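Local coordinates for myosin regulatory light chain (Physarum polycephalum, PDB 2BL0), which binds a calcium ion in an EF-hand loop and probably serves, as a regulatory light chain, on the neck of a myosin II heavy chain, at residues 22-27 and 56-61; 76-81 and 135-140; 3-8 and 63-68. One frame throughout, in Å; residues are numbered along the deposited sequence.

Contact 1 of 3, residues 22-27 and 56-61; sequences FITKEG and NGKIQF. With CA (calcium ion), chain E.
Ile23 O accepts from Ile59 N at 2.9 Å, and this bond is nearly straight, 172° at the hydrogen. The return bond, Ile23 N to Ile59 O, is 3.0 Å long and a little more bent. The two isoleucines thus form one antiparallel hydrogen-bonded pair, the centre of the short EF-hand beta-sheet that couples two loops. Their side chains share one face of it, where Ile23 CB and Ile59 CB touch at 4.0 Å. Phe12 and Phe15 pack against Ile23 on this side, and Phe48 and Ala51 against Ile59.

Phe22, Thr24, Lys58 and Gln60 lie on the other face. Phe22 and Lys58 run alongside each other and point the same way. The methylene chain of Lys58 lies over one face of the Phe22 ring, with CD 3.6 Å from the ring centroid in a CH-pi contact. Its extended middle torsions (chi2 -177°, chi3 178°) carry CD and CE along the ring, and the bend at chi4 swings NZ alone out of line. Gln60 reaches Phe22 with its amide, NE2 standing 3.6 Å from Phe22 CB. At the far end a water accepts from Lys25 N and donates to Gly57 O, bridging the two backbones.

The same segment, 56-61, holds calcium ligands: Asn56 in the loop and Lys58 at the start of the strand. Lys58 O binds the ion at 2.3 Å and Asn56 OD1 at 2.4 Å. Asn56 OD1 accepts from Lys58 N as well, in an Asx turn, with the donor well above the carbonyl plane. Asp52, Thr54 and Glu63 complete the protein ligands. Lys58 therefore offers its carbonyl to the metal and its aliphatic chain to Phe22, while the next residue bonds to Ile23. Metal binding at the Lys58 carbonyl and pairing at the adjoining Ile59 are therefore likely to be coupled.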
loop_
_atom_site.group_PDB
_atom_site.type_symbol
_atom_site.label_atom_id
_atom_site.label_comp_id
_atom_site.label_asym_id
_atom_site.label_seq_id
_atom_site.Cartn_x
_atom_site.Cartn_y
_atom_site.Cartn_z
ATOM N N PHE C 22 30.809 -23.450 6.821
ATOM C CA PHE C 22 29.674 -24.219 7.366
ATOM C C PHE C 22 29.703 -24.292 8.885
ATOM O O PHE C 22 30.757 -24.089 9.503
ATOM C CB PHE C 22 29.598 -25.626 6.740
ATOM C CG PHE C 22 30.828 -26.453 6.959
ATOM C CD1 PHE C 22 31.007 -27.158 8.141
ATOM C CD2 PHE C 22 31.815 -26.524 5.984
ATOM C CE1 PHE C 22 32.181 -27.911 8.357
ATOM C CE2 PHE C 22 32.980 -27.264 6.196
ATOM C CZ PHE C 22 33.155 -27.968 7.372
ATOM N N ILE C 23 28.547 -24.587 9.483
ATOM C CA ILE C 23 28.387 -24.658 10.929
ATOM C C ILE C 23 28.105 -26.070 11.337
ATOM O O ILE C 23 27.095 -26.643 10.926
ATOM C CB ILE C 23 27.231 -23.777 11.401
ATOM C CG1 ILE C 23 27.433 -22.329 10.934
ATOM C CG2 ILE C 23 27.065 -23.906 12.938
ATOM C CD1 ILE C 23 26.233 -21.444 11.154
ATOM N N THR C 24 28.979 -26.616 12.173
ATOM C CA THR C 24 28.809 -27.939 12.728
ATOM C C THR C 24 28.069 -27.845 14.051
ATOM O O THR C 24 27.896 -26.755 14.582
ATOM C CB THR C 24 30.176 -28.602 12.972
ATOM O OG1 THR C 24 30.942 -27.799 13.877
ATOM C CG2 THR C 24 31.010 -28.632 11.708
ATOM N N LYS C 25 27.658 -28.989 14.601
ATOM C CA LYS C 25 27.044 -29.016 15.929
ATOM C C LYS C 25 27.992 -28.424 16.960
ATOM O O LYS C 25 27.581 -27.603 17.754
ATOM C CB LYS C 25 26.638 -30.422 16.365
ATOM C CG LYS C 25 25.285 -30.833 15.858
ATOM C CD LYS C 25 24.821 -32.139 16.489
ATOM C CE LYS C 25 23.460 -32.531 15.959
ATOM N NZ LYS C 25 22.796 -33.548 16.846
ATOM N N GLU C 26 29.245 -28.872 16.924
ATOM C CA GLU C 26 30.341 -28.332 17.729
ATOM C C GLU C 26 30.434 -26.796 17.605
ATOM O O GLU C 26 30.512 -26.070 18.612
ATOM C CB GLU C 26 31.642 -29.003 17.264
ATOM C CG GLU C 26 32.877 -28.748 18.095
ATOM C CD GLU C 26 32.890 -29.462 19.443
ATOM O OE1 GLU C 26 32.410 -30.610 19.583
ATOM O OE2 GLU C 26 33.415 -28.843 20.378
ATOM N N GLY C 27 30.421 -26.302 16.379
ATOM C CA GLY C 27 30.495 -24.871 16.146
ATOM C C GLY C 27 29.270 -24.127 16.640
ATOM O O GLY C 27 29.382 -23.033 17.187
ATOM N N ASN C 56 23.510 -33.758 6.988
ATOM C CA ASN C 56 24.883 -34.252 6.871
ATOM C C ASN C 56 25.825 -33.782 8.003
ATOM O O ASN C 56 27.033 -34.074 8.001
ATOM C CB ASN C 56 25.446 -33.871 5.508
ATOM C CG ASN C 56 25.993 -32.470 5.488
ATOM O OD1 ASN C 56 25.326 -31.558 5.946
ATOM N ND2 ASN C 56 27.200 -32.291 4.953
ATOM N N GLY C 57 25.275 -33.058 8.975
ATOM C CA GLY C 57 26.032 -32.546 10.115
ATOM C C GLY C 57 26.721 -31.190 9.932
ATOM O O GLY C 57 27.483 -30.735 10.812
ATOM N N LYS C 58 26.452 -30.547 8.803
ATOM C CA LYS C 58 27.076 -29.271 8.439
ATOM C C LYS C 58 26.037 -28.324 7.827
ATOM O O LYS C 58 25.431 -28.661 6.826
ATOM C CB LYS C 58 28.186 -29.510 7.418
ATOM C CG LYS C 58 29.387 -30.317 7.927
ATOM C CD LYS C 58 30.444 -30.426 6.832
ATOM C CE LYS C 58 31.672 -31.171 7.284
ATOM N NZ LYS C 58 31.517 -32.620 7.115
ATOM N N ILE C 59 25.824 -27.152 8.421
ATOM C CA ILE C 59 24.880 -26.161 7.924
ATOM C C ILE C 59 25.620 -25.253 6.939
ATOM O O ILE C 59 26.494 -24.490 7.344
ATOM C CB ILE C 59 24.305 -25.284 9.082
ATOM C CG1 ILE C 59 23.637 -26.129 10.175
ATOM C CG2 ILE C 59 23.317 -24.233 8.497
ATOM C CD1 ILE C 59 23.343 -25.376 11.469
ATOM N N GLN C 60 25.286 -25.355 5.658
ATOM C CA GLN C 60 25.825 -24.461 4.628
ATOM C C GLN C 60 25.022 -23.165 4.633
ATOM O O GLN C 60 23.877 -23.151 5.069
ATOM C CB GLN C 60 25.728 -25.079 3.232
ATOM C CG GLN C 60 26.192 -26.542 3.074
ATOM C CD GLN C 60 27.613 -26.789 3.544
ATOM O OE1 GLN C 60 27.913 -27.873 4.089
ATOM N NE2 GLN C 60 28.501 -25.810 3.335
ATOM N N PHE C 61 25.580 -22.086 4.093
ATOM C CA PHE C 61 24.801 -20.866 3.978
ATOM C C PHE C 61 23.438 -21.070 3.282
ATOM O O PHE C 61 22.433 -20.620 3.800
ATOM C CB PHE C 61 25.569 -19.712 3.307
ATOM C CG PHE C 61 24.716 -18.497 3.113
ATOM C CD1 PHE C 61 24.138 -17.882 4.212
ATOM C CD2 PHE C 61 24.419 -18.013 1.840
ATOM C CE1 PHE C 61 23.307 -16.794 4.067
ATOM C CE2 PHE C 61 23.589 -16.913 1.688
ATOM C CZ PHE C 61 23.026 -16.306 2.813
HETATM CA CA CA E . 23.905 -29.739 5.481
HETATM O O HOH W 1 27.925 -31.611 13.242
#

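Contact 2 of 3, residues 76-81 and 135-140; sequences TSEDIL and NFINTM
Leu81 CD2 is the hub of the tight side of this contact. This one methyl meets Phe136 CE1 at 3.7 Å and Met140 CE at 3.7 Å, and it lies 4.0 Å from Ile137 CG1. The Leu81 side chain stands roughly perpendicular to those of Phe136 and Met140, while Leu81 and Ile137 run antiparallel, flank to flank. CG of Leu81 stands anti to the backbone N (chi1 176°), which sends the branch across to the helix 134-137. The Met140 chain bends at its last torsion, chi3 23°, and its methyl ends on Leu81. All four residues are buried.

The looser side is held by Glu78, which is partly exposed. Its chain is extended and lies nearly square to Ile137, with CG 3.7 Å from Ile137 CG2. The carboxylate goes on to a salt bridge with Arg82, one turn along its own helix. Asn138 ND2 lies 4.5 Å from Glu78 OE2, at the margin.

Phe85 extends the apolar cluster beyond Phe136 and Ile137, and an aromatic side chain of another protein packs on Met140. No hydrogen bond joins the two segments, so the first and last helices of this EF-hand pair meet here through apolar packing, with the charge of Glu78 at the more exposed edge, paired with Arg82.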
loop_
_atom_site.group_PDB
_atom_site.type_symbol
_atom_site.label_atom_id
_atom_site.label_comp_id
_atom_site.label_asym_id
_atom_site.label_seq_id
_atom_site.Cartn_x
_atom_site.Cartn_y
_atom_site.Cartn_z
ATOM N N THR C 76 10.168 -6.851 7.165
ATOM C CA THR C 76 10.838 -5.821 6.389
ATOM C C THR C 76 11.964 -5.201 7.206
ATOM O O THR C 76 12.160 -5.530 8.384
ATOM C CB THR C 76 9.830 -4.691 5.992
ATOM O OG1 THR C 76 9.331 -4.053 7.182
ATOM C CG2 THR C 76 8.607 -5.241 5.265
ATOM N N SER C 77 12.693 -4.293 6.576
ATOM C CA SER C 77 13.713 -3.505 7.277
ATOM C C SER C 77 13.070 -2.613 8.342
ATOM O O SER C 77 11.843 -2.387 8.345
ATOM C CB SER C 77 14.540 -2.649 6.311
ATOM O OG SER C 77 13.821 -2.334 5.129
ATOM N N GLU C 78 13.904 -2.118 9.257
ATOM C CA GLU C 78 13.414 -1.276 10.343
ATOM C C GLU C 78 12.790 -0.004 9.800
ATOM O O GLU C 78 11.767 0.449 10.311
ATOM C CB GLU C 78 14.543 -0.911 11.300
ATOM C CG GLU C 78 14.070 -0.311 12.620
ATOM C CD GLU C 78 15.216 0.070 13.534
ATOM O OE1 GLU C 78 16.333 -0.458 13.344
ATOM O OE2 GLU C 78 15.005 0.904 14.443
ATOM N N ASP C 79 13.416 0.560 8.769
ATOM C CA ASP C 79 12.961 1.812 8.157
ATOM C C ASP C 79 11.611 1.662 7.473
ATOM O O ASP C 79 10.806 2.586 7.480
ATOM C CB ASP C 79 13.979 2.312 7.115
ATOM C CG ASP C 79 15.257 2.849 7.737
ATOM O OD1 ASP C 79 15.516 2.581 8.929
ATOM O OD2 ASP C 79 16.073 3.554 7.104
ATOM N N ILE C 80 11.370 0.515 6.852
ATOM C CA ILE C 80 10.105 0.318 6.156
ATOM C C ILE C 80 8.973 0.171 7.164
ATOM O O ILE C 80 7.879 0.689 6.939
ATOM C CB ILE C 80 10.193 -0.857 5.152
ATOM C CG1 ILE C 80 10.914 -0.368 3.888
ATOM C CG2 ILE C 80 8.797 -1.379 4.780
ATOM C CD1 ILE C 80 11.343 -1.446 2.945
ATOM N N LEU C 81 9.240 -0.517 8.272
ATOM C CA LEU C 81 8.253 -0.682 9.337
ATOM C C LEU C 81 7.977 0.651 10.037
ATOM O O LEU C 81 6.826 0.967 10.362
ATOM C CB LEU C 81 8.720 -1.749 10.334
ATOM C CG LEU C 81 7.851 -2.001 11.571
ATOM C CD1 LEU C 81 6.402 -2.321 11.199
ATOM C CD2 LEU C 81 8.426 -3.111 12.441
ATOM N N ASN C 135 8.001 0.337 21.075
ATOM C CA ASN C 135 8.150 -0.844 21.933
ATOM C C ASN C 135 8.139 -2.118 21.100
ATOM O O ASN C 135 8.873 -3.057 21.404
ATOM C CB ASN C 135 7.047 -0.910 22.992
ATOM C CG ASN C 135 7.192 0.175 24.042
ATOM O OD1 ASN C 135 7.659 1.270 23.745
ATOM N ND2 ASN C 135 6.817 -0.134 25.281
ATOM N N PHE C 136 7.323 -2.142 20.045
ATOM C CA PHE C 136 7.321 -3.286 19.119
ATOM C C PHE C 136 8.560 -3.323 18.222
ATOM O O PHE C 136 9.213 -4.365 18.094
ATOM C CB PHE C 136 6.067 -3.301 18.238
ATOM C CG PHE C 136 6.137 -4.323 17.127
ATOM C CD1 PHE C 136 6.124 -3.937 15.796
ATOM C CD2 PHE C 136 6.260 -5.673 17.425
ATOM C CE1 PHE C 136 6.192 -4.883 14.782
ATOM C CE2 PHE C 136 6.345 -6.621 16.417
ATOM C CZ PHE C 136 6.314 -6.226 15.095
ATOM N N ILE C 137 8.865 -2.198 17.580
ATOM C CA ILE C 137 9.974 -2.134 16.628
ATOM C C ILE C 137 11.282 -2.515 17.281
ATOM O O ILE C 137 12.041 -3.321 16.747
ATOM C CB ILE C 137 10.140 -0.723 16.063
ATOM C CG1 ILE C 137 8.941 -0.321 15.196
ATOM C CG2 ILE C 137 11.417 -0.629 15.229
ATOM C CD1 ILE C 137 9.027 1.097 14.713
ATOM N N ASN C 138 11.554 -1.895 18.427
ATOM C CA ASN C 138 12.816 -2.094 19.133
ATOM C C ASN C 138 13.006 -3.516 19.623
ATOM O O ASN C 138 14.127 -3.910 19.916
ATOM C CB ASN C 138 12.951 -1.124 20.310
ATOM C CG ASN C 138 13.094 0.317 19.866
ATOM O OD1 ASN C 138 12.897 1.239 20.657
ATOM N ND2 ASN C 138 13.449 0.521 18.601
ATOM N N THR C 139 11.922 -4.291 19.697
ATOM C CA THR C 139 12.046 -5.714 20.035
ATOM C C THR C 139 12.607 -6.544 18.881
ATOM O O THR C 139 12.976 -7.701 19.072
ATOM C CB THR C 139 10.714 -6.319 20.520
ATOM O OG1 THR C 139 9.921 -5.322 21.162
ATOM C CG2 THR C 139 10.981 -7.315 21.647
ATOM N N MET C 140 12.672 -5.948 17.697
ATOM C CA MET C 140 13.192 -6.615 16.511
ATOM C C MET C 140 14.537 -6.049 16.054
ATOM O O MET C 140 15.355 -6.776 15.488
ATOM C CB MET C 140 12.152 -6.537 15.386
ATOM C CG MET C 140 11.643 -7.892 14.981
ATOM S SD MET C 140 10.084 -7.956 14.142
ATOM C CE MET C 140 9.878 -6.330 13.438
#

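Contact 3 of 3, residues 3-8 and 63-68; sequences DQVSEF and EFLSMM. With CA (calcium ion), chain E.
Helices 3-15 and 61-72 pass at 10.4 Å between the axes of their short segments, at an angle of 126°, with Phe8 and Leu65 nearest in CA position. Phe8 carries most of the contact. Met68 CB sits almost straight above the centre of its ring, 3.8 Å from the centroid, in a CH-pi contact. The Met68 chain then bends twice (chi2 -64°, chi3 -68°), which folds its methyl back to Phe8 CE1 at 3.8 Å. Its sulfur lies oblique to the ring, a longer Met-aromatic contact. Leu65 divides its branches: CD1 lies 3.8 Å from Phe8 CD2, and CD2 touches Val5 CG1. The Phe64 ring turns its edge to the backbone of the first helix, with CE2 3.4 Å from Phe8 O. A serine at Phe8 would probably leave Met68 and Leu65 facing a gap and free the methionine chain to turn.

Near the start of the same helix, Glu63 binds calcium through both carboxylate oxygens, so the helix 61-72 joins the ion to this apolar core. Met67 leans on the helix 41-51, and an aromatic ring of another protein meets Phe8. Helix 61-72 thus follows directly on the calcium loop and strand 58-60 and packs on both helix 3-15 and helix 41-51.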
loop_
_atom_site.group_PDB
_atom_site.type_symbol
_atom_site.label_atom_id
_atom_site.label_comp_id
_atom_site.label_asym_id
_atom_site.label_seq_id
_atom_site.Cartn_x
_atom_site.Cartn_y
_atom_site.Cartn_z
ATOM N N ASP C 3 18.121 -7.131 0.307
ATOM C CA ASP C 3 18.708 -6.709 1.586
ATOM C C ASP C 3 18.579 -7.745 2.716
ATOM O O ASP C 3 19.437 -7.816 3.599
ATOM C CB ASP C 3 18.081 -5.389 2.060
ATOM C CG ASP C 3 18.455 -4.199 1.177
ATOM O OD1 ASP C 3 19.397 -4.312 0.360
ATOM O OD2 ASP C 3 17.858 -3.100 1.234
ATOM N N GLN C 4 17.482 -8.494 2.714
ATOM C CA GLN C 4 17.275 -9.595 3.656
ATOM C C GLN C 4 18.382 -10.632 3.518
ATOM O O GLN C 4 18.986 -11.031 4.506
ATOM C CB GLN C 4 15.916 -10.263 3.396
ATOM C CG GLN C 4 15.052 -10.506 4.620
ATOM C CD GLN C 4 13.569 -10.290 4.322
ATOM O OE1 GLN C 4 12.903 -9.491 4.992
ATOM N NE2 GLN C 4 13.054 -10.987 3.302
ATOM N N VAL C 5 18.651 -11.046 2.284
ATOM C CA VAL C 5 19.655 -12.065 2.002
ATOM C C VAL C 5 21.033 -11.597 2.467
ATOM O O VAL C 5 21.764 -12.364 3.078
ATOM C CB VAL C 5 19.711 -12.421 0.495
ATOM C CG1 VAL C 5 20.909 -13.351 0.182
ATOM C CG2 VAL C 5 18.398 -13.073 0.047
ATOM N N SER C 6 21.383 -10.342 2.188
ATOM C CA SER C 6 22.699 -9.846 2.587
ATOM C C SER C 6 22.846 -9.841 4.103
ATOM O O SER C 6 23.898 -10.176 4.626
ATOM C CB SER C 6 22.973 -8.464 2.004
ATOM O OG SER C 6 22.059 -7.523 2.522
ATOM N N GLU C 7 21.772 -9.502 4.802
ATOM C CA GLU C 7 21.774 -9.509 6.246
ATOM C C GLU C 7 21.918 -10.949 6.781
ATOM O O GLU C 7 22.655 -11.211 7.737
ATOM C CB GLU C 7 20.482 -8.895 6.759
ATOM C CG GLU C 7 20.460 -8.736 8.250
ATOM C CD GLU C 7 19.312 -7.889 8.728
ATOM O OE1 GLU C 7 18.141 -8.267 8.474
ATOM O OE2 GLU C 7 19.589 -6.863 9.372
ATOM N N PHE C 8 21.203 -11.884 6.174
ATOM C CA PHE C 8 21.347 -13.270 6.616
ATOM C C PHE C 8 22.738 -13.791 6.330
ATOM O O PHE C 8 23.275 -14.539 7.120
ATOM C CB PHE C 8 20.296 -14.187 5.997
ATOM C CG PHE C 8 18.906 -13.921 6.482
ATOM C CD1 PHE C 8 18.660 -13.600 7.817
ATOM C CD2 PHE C 8 17.837 -13.966 5.600
ATOM C CE1 PHE C 8 17.377 -13.351 8.248
ATOM C CE2 PHE C 8 16.573 -13.721 6.040
ATOM C CZ PHE C 8 16.347 -13.412 7.372
ATOM N N GLU C 63 21.424 -23.484 3.212
ATOM C CA GLU C 63 20.543 -24.164 4.166
ATOM C C GLU C 63 20.035 -23.194 5.237
ATOM O O GLU C 63 18.853 -23.158 5.540
ATOM C CB GLU C 63 21.267 -25.336 4.813
ATOM C CG GLU C 63 21.531 -26.509 3.877
ATOM C CD GLU C 63 22.308 -27.617 4.561
ATOM O OE1 GLU C 63 23.440 -27.343 4.954
ATOM O OE2 GLU C 63 21.793 -28.731 4.810
ATOM N N PHE C 64 20.953 -22.425 5.817
ATOM C CA PHE C 64 20.628 -21.389 6.795
ATOM C C PHE C 64 19.674 -20.372 6.159
ATOM O O PHE C 64 18.666 -20.009 6.751
ATOM C CB PHE C 64 21.925 -20.723 7.248
ATOM C CG PHE C 64 21.743 -19.548 8.180
ATOM C CD1 PHE C 64 21.460 -19.759 9.522
ATOM C CD2 PHE C 64 21.873 -18.238 7.716
ATOM C CE1 PHE C 64 21.303 -18.692 10.396
ATOM C CE2 PHE C 64 21.720 -17.158 8.581
ATOM C CZ PHE C 64 21.430 -17.386 9.931
ATOM N N LEU C 65 20.010 -19.921 4.946
ATOM C CA LEU C 65 19.208 -18.934 4.221
ATOM C C LEU C 65 17.788 -19.405 4.000
ATOM O O LEU C 65 16.823 -18.646 4.239
ATOM C CB LEU C 65 19.826 -18.612 2.852
ATOM C CG LEU C 65 19.091 -17.539 2.033
ATOM C CD1 LEU C 65 19.015 -16.247 2.849
ATOM C CD2 LEU C 65 19.765 -17.311 0.679
ATOM N N SER C 66 17.640 -20.636 3.517
ATOM C CA SER C 66 16.314 -21.198 3.295
ATOM C C SER C 66 15.479 -21.195 4.596
ATOM O O SER C 66 14.282 -20.831 4.588
ATOM C CB SER C 66 16.403 -22.617 2.722
ATOM O OG SER C 66 15.095 -23.178 2.564
ATOM N N MET C 67 16.112 -21.579 5.697
ATOM C CA MET C 67 15.427 -21.686 6.985
ATOM C C MET C 67 15.003 -20.320 7.511
ATOM O O MET C 67 13.828 -20.131 7.899
ATOM C CB MET C 67 16.307 -22.422 8.000
ATOM C CG MET C 67 15.743 -22.430 9.431
ATOM S SD MET C 67 16.968 -22.881 10.608
ATOM C CE MET C 67 17.983 -21.424 10.629
ATOM N N MET C 68 15.935 -19.367 7.496
ATOM C CA MET C 68 15.666 -18.029 8.005
ATOM C C MET C 68 14.598 -17.351 7.139
ATOM O O MET C 68 13.691 -16.711 7.664
ATOM C CB MET C 68 16.933 -17.181 8.039
ATOM C CG MET C 68 18.007 -17.671 9.001
ATOM S SD MET C 68 17.469 -17.617 10.711
ATOM C CE MET C 68 17.362 -15.945 11.013
HETATM CA CA CA E . 23.905 -29.739 5.481
#

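Overall arrangement
Contacts 1 and 3 belong to one EF-hand pair, with centres about 15 Å apart. Helix 3-15 leads into strand 22-24, and strand 58-60 into helix 61-72. Along the chain the strand pairing of contact 1 falls between the two helix segments of contact 3. The two contacts share the calcium ion, and Ile59 and Phe61 of contact 1 pack on Phe64 and Phe8 of contact 3. Contact 2 comes later, in the second EF-hand pair, about 30 Å from contact 1 and 18 Å from contact 3, centre to centre. Helix 78-87 follows helix 61-72. The chain therefore forms two lobes in series, and the calcium site described here serves the first.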